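Local coordinates for protein N-acetylneuraminate epimerase (Escherichia coli, PDB 2UVK) that catalyses the interconversion of the alpha and beta anomers of N-acetylneuraminate (sialic acid), speeding their equilibration in the periplasm as a homodimeric Kelch-repeat beta-propeller, at residues G27-T31 and A32-L36; P236-P240 and D241-G245. One frame throughout, in Å; residues are numbered along the deposited sequence.

Contact 1: G27-T31 and A32-L36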
loop_
_atom_site.group_PDB
_atom_site.type_symbol
_atom_site.label_atom_id
_atom_site.label_comp_id
_atom_site.label_asym_id
_atom_site.label_seq_id
_atom_site.Cartn_x
_atom_site.Cartn_y
_atom_site.Cartn_z
ATOM N N GLY B 27 -23.770 0.685 2.617
ATOM C CA GLY B 27 -23.833 1.565 3.753
ATOM C C GLY B 27 -24.851 1.014 4.719
ATOM O O GLY B 27 -24.908 -0.212 4.931
ATOM N N SER B 28 -25.653 1.881 5.299
ATOM C CA SER B 28 -26.630 1.444 6.311
ATOM C C SER B 28 -27.772 0.619 5.703
ATOM O O SER B 28 -28.631 0.111 6.456
ATOM C CB SER B 28 -27.147 2.633 7.112
ATOM O OG SER B 28 -27.733 3.606 6.277
ATOM N N ALA B 29 -27.785 0.465 4.376
ATOM C CA ALA B 29 -28.737 -0.453 3.720
ATOM C C ALA B 29 -28.295 -1.918 3.771
ATOM O O ALA B 29 -29.006 -2.805 3.303
ATOM C CB ALA B 29 -29.024 -0.020 2.289
ATOM N N GLY B 30 -27.149 -2.203 4.371
ATOM C CA GLY B 30 -26.663 -3.572 4.420
ATOM C C GLY B 30 -26.308 -4.085 3.063
ATOM O O GLY B 30 -25.658 -3.384 2.306
ATOM N N THR B 31 -26.708 -5.317 2.740
ATOM C CA THR B 31 -26.422 -5.867 1.434
ATOM C C THR B 31 -27.437 -5.436 0.345
ATOM O O THR B 31 -27.308 -5.853 -0.826
ATOM C CB THR B 31 -26.362 -7.389 1.472
ATOM O OG1 THR B 31 -27.609 -7.897 1.992
ATOM C CG2 THR B 31 -25.204 -7.852 2.367
ATOM N N ALA B 32 -28.405 -4.601 0.721
ATOM C CA ALA B 32 -29.489 -4.227 -0.208
ATOM C C ALA B 32 -28.995 -3.256 -1.275
ATOM O O ALA B 32 -28.204 -2.360 -0.991
ATOM C CB ALA B 32 -30.642 -3.631 0.533
ATOM N N TRP B 33 -29.492 -3.458 -2.503
ATOM C CA TRP B 33 -29.416 -2.519 -3.607
ATOM C C TRP B 33 -30.825 -2.262 -4.118
ATOM O O TRP B 33 -31.697 -3.131 -3.997
ATOM C CB TRP B 33 -28.553 -3.063 -4.735
ATOM C CG TRP B 33 -27.105 -2.833 -4.458
ATOM C CD1 TRP B 33 -26.319 -3.562 -3.632
ATOM C CD2 TRP B 33 -26.298 -1.773 -4.971
ATOM N NE1 TRP B 33 -25.042 -3.042 -3.622
ATOM C CE2 TRP B 33 -25.009 -1.944 -4.444
ATOM C CE3 TRP B 33 -26.528 -0.706 -5.854
ATOM C CZ2 TRP B 33 -23.972 -1.079 -4.744
ATOM C CZ3 TRP B 33 -25.489 0.136 -6.166
ATOM C CH2 TRP B 33 -24.231 -0.046 -5.617
ATOM N N TYR B 34 -31.017 -1.060 -4.625
ATOM C CA TYR B 34 -32.275 -0.638 -5.238
ATOM C C TYR B 34 -31.991 0.135 -6.501
ATOM O O TYR B 34 -30.951 0.746 -6.632
ATOM C CB TYR B 34 -33.067 0.249 -4.290
ATOM C CG TYR B 34 -33.160 -0.257 -2.877
ATOM C CD1 TYR B 34 -34.178 -1.103 -2.490
ATOM C CD2 TYR B 34 -32.223 0.134 -1.927
ATOM C CE1 TYR B 34 -34.257 -1.563 -1.175
ATOM C CE2 TYR B 34 -32.299 -0.322 -0.600
ATOM C CZ TYR B 34 -33.310 -1.160 -0.240
ATOM O OH TYR B 34 -33.369 -1.606 1.089
ATOM N N LYS B 35 -32.955 0.118 -7.426
ATOM C CA LYS B 35 -32.893 0.972 -8.614
ATOM C C LYS B 35 -34.147 1.826 -8.744
ATOM O O LYS B 35 -35.188 1.489 -8.213
ATOM C CB LYS B 35 -32.690 0.150 -9.877
ATOM C CG LYS B 35 -33.901 -0.685 -10.314
ATOM C CD LYS B 35 -33.511 -1.480 -11.533
ATOM C CE LYS B 35 -34.633 -2.346 -12.034
ATOM N NZ LYS B 35 -34.150 -3.120 -13.226
ATOM N N LEU B 36 -34.020 2.945 -9.433
ATOM C CA LEU B 36 -35.175 3.792 -9.702
ATOM C C LEU B 36 -35.060 4.385 -11.107
ATOM O O LEU B 36 -34.017 4.869 -11.514
ATOM C CB LEU B 36 -35.263 4.877 -8.632
ATOM C CG LEU B 36 -36.431 5.844 -8.721
ATOM C CD1 LEU B 36 -36.970 6.173 -7.343
ATOM C CD2 LEU B 36 -35.993 7.113 -9.473
HETATM O O HOH W 1 -31.660 -2.650 3.550
#

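Contact 2: P236-P240 and D241-G245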
loop_
_atom_site.group_PDB
_atom_site.type_symbol
_atom_site.label_atom_id
_atom_site.label_comp_id
_atom_site.label_asym_id
_atom_site.label_seq_id
_atom_site.Cartn_x
_atom_site.Cartn_y
_atom_site.Cartn_z
ATOM N N PRO B 236 -8.914 26.729 -2.592
ATOM C CA PRO B 236 -9.607 25.909 -1.626
ATOM C C PRO B 236 -11.050 26.308 -1.402
ATOM O O PRO B 236 -11.514 27.376 -1.835
ATOM C CB PRO B 236 -8.794 26.115 -0.358
ATOM C CG PRO B 236 -8.128 27.458 -0.546
ATOM C CD PRO B 236 -7.896 27.597 -1.976
ATOM N N VAL B 237 -11.748 25.431 -0.677
ATOM C CA VAL B 237 -13.143 25.619 -0.384
ATOM C C VAL B 237 -13.429 24.976 0.971
ATOM O O VAL B 237 -12.745 24.034 1.394
ATOM C CB VAL B 237 -14.037 25.047 -1.507
ATOM C CG1 VAL B 237 -13.937 23.527 -1.537
ATOM C CG2 VAL B 237 -15.490 25.485 -1.346
ATOM N N SER B 238 -14.432 25.513 1.645
ATOM C CA SER B 238 -14.756 25.145 3.011
ATOM C C SER B 238 -13.585 25.441 3.958
ATOM O O SER B 238 -13.266 24.686 4.867
ATOM C CB SER B 238 -15.231 23.675 3.082
ATOM O OG SER B 238 -16.158 23.523 4.139
ATOM N N SER B 239 -12.954 26.598 3.760
ATOM C CA SER B 239 -11.801 26.961 4.562
ATOM C C SER B 239 -12.251 27.511 5.912
ATOM O O SER B 239 -13.340 28.072 6.038
ATOM C CB SER B 239 -10.938 28.014 3.850
ATOM O OG SER B 239 -10.689 27.693 2.492
ATOM N N PRO B 240 -11.399 27.381 6.924
ATOM C CA PRO B 240 -10.058 26.832 6.894
ATOM C C PRO B 240 -9.912 25.329 7.110
ATOM O O PRO B 240 -8.881 24.783 6.725
ATOM C CB PRO B 240 -9.389 27.556 8.061
ATOM C CG PRO B 240 -10.483 27.700 9.035
ATOM C CD PRO B 240 -11.730 27.919 8.252
ATOM N N ASP B 241 -10.911 24.701 7.729
ATOM C CA ASP B 241 -10.756 23.353 8.293
ATOM C C ASP B 241 -11.037 22.248 7.272
ATOM O O ASP B 241 -10.488 21.165 7.402
ATOM C CB ASP B 241 -11.698 23.123 9.492
ATOM C CG ASP B 241 -11.249 23.853 10.755
ATOM O OD1 ASP B 241 -10.102 23.639 11.196
ATOM O OD2 ASP B 241 -12.077 24.599 11.320
ATOM N N GLY B 242 -11.904 22.515 6.308
ATOM C CA GLY B 242 -12.293 21.500 5.328
ATOM C C GLY B 242 -13.348 20.597 5.927
ATOM O O GLY B 242 -13.654 20.664 7.111
ATOM N N VAL B 243 -13.946 19.792 5.055
ATOM C CA VAL B 243 -14.872 18.738 5.471
ATOM C C VAL B 243 -14.435 17.422 4.854
ATOM O O VAL B 243 -13.555 17.364 4.001
ATOM C CB VAL B 243 -16.327 19.037 5.037
ATOM C CG1 VAL B 243 -16.834 20.307 5.714
ATOM C CG2 VAL B 243 -16.425 19.112 3.518
ATOM N N ALA B 244 -15.084 16.352 5.286
ATOM C CA ALA B 244 -15.016 15.093 4.581
ATOM C C ALA B 244 -16.451 14.575 4.386
ATOM O O ALA B 244 -17.370 14.976 5.095
ATOM C CB ALA B 244 -14.170 14.099 5.312
ATOM N N GLY B 245 -16.644 13.711 3.399
ATOM C CA GLY B 245 -17.969 13.200 3.118
ATOM C C GLY B 245 -18.926 14.219 2.539
ATOM O O GLY B 245 -20.141 14.078 2.649
HETATM O O HOH W 2 -13.694 25.388 8.003
HETATM O O HOH W 3 -15.085 23.233 7.449
#

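Contact 1: G27-T31 and A32-L36
A29 and A32 close a type II' beta turn that leads directly into strand 33-37, in the first Kelch repeat of the propeller. The turn lies in the loop that joins strand 21-25 to its antiparallel neighbour 33-37, within a four-stranded blade.

Backbone hydrogen bonding defines the turn. A32 N donates to A29 O across 3.2 Å with an N-H...O angle of 156°. G30 and T31 occupy the two central corners, and the positive phi of G30, which glycine readily adopts, matches the first corner of a II' turn. Two residues earlier, G30 N donates to G27 O at 3.0 Å, so a short 3-10 segment at 28-29 runs straight into the turn.

The apolar contacts are few. The methyl of A29 points toward the strand segment, and its CB lies 4.3 Å from A32 CB. The same methyl meets Y34 at the ring edge, near the ring plane, with CE2 as the closest atom. W33 behaves differently: with CG beside the backbone N (chi1 -82°), its indole packs on L68 and V70 of strand 67-71 and meets the ring of W98 with the planes inclined at about 55°. These neighbours belong to the next blade, so the strand leaving the turn also contributes to packing between blades.

A water extends the polar contact. A29 O, already gripped by A32 N, accepts a second hydrogen bond from a water at 2.7 Å, and that water's oxygen stands 3.2 Å from Y34 OH, bridging the turn to the phenol.

Contact 2: P236-P240 and D241-G245
S238 and G242 are joined by the backbone bond that closes a local loop between strands 230-233 and 247-251 of the propeller. G242 N donates to S238 O at 2.9 Å, a bond from residue i+4 back to i, as in an alpha-turn. The peptide before P240 is cis, which probably helps the chain to double back; the CA atoms of S238 and G242 are 5.0 Å apart.

Two waters supplement this bond. One donates to S238 O and accepts from D241 N at 2.9 Å; the other donates to G242 O at 3.0 Å and, weakly, to S238 O.

Side-chain packing is slight. S238 OG approaches V243 CG1 at 3.6 Å, while the P240 ring runs alongside the D241 side chain, with P240 CG 4.2 Å from D241 OD2. Backbone N-H groups hold the carboxylate: G265 N, just before helix 266-271, bonds OD2, and R267 N, in its first turn, bonds OD1.

V243, about 9 Å from E209 between side chains, rests on N207 and F257. Direct and water-mediated bonds at S238 O, with D241 tied to the helix start, are consistent with a well-fixed loop near E209, the predicted proton acceptor.

How the contacts relate
Contact 1 comes first along the chain, in Kelch repeat 1, and contact 2 follows in Kelch repeat 5. They lie on opposite sides of the chain's centre: their centres are 29 Å apart and their nearest atoms about 13 Å, so they do not touch. They share no sheet. Residues 27-36 belong to a connection within one blade, between strands 21-25 and 33-37, whereas residues 236-245 pass from the blade ending in strand 230-233 to the one beginning with strand 247-251. Together they illustrate two kinds of propeller connection, and of the two only contact 2 approaches the predicted active site; contact 1 is a surface turn away from the annotated site.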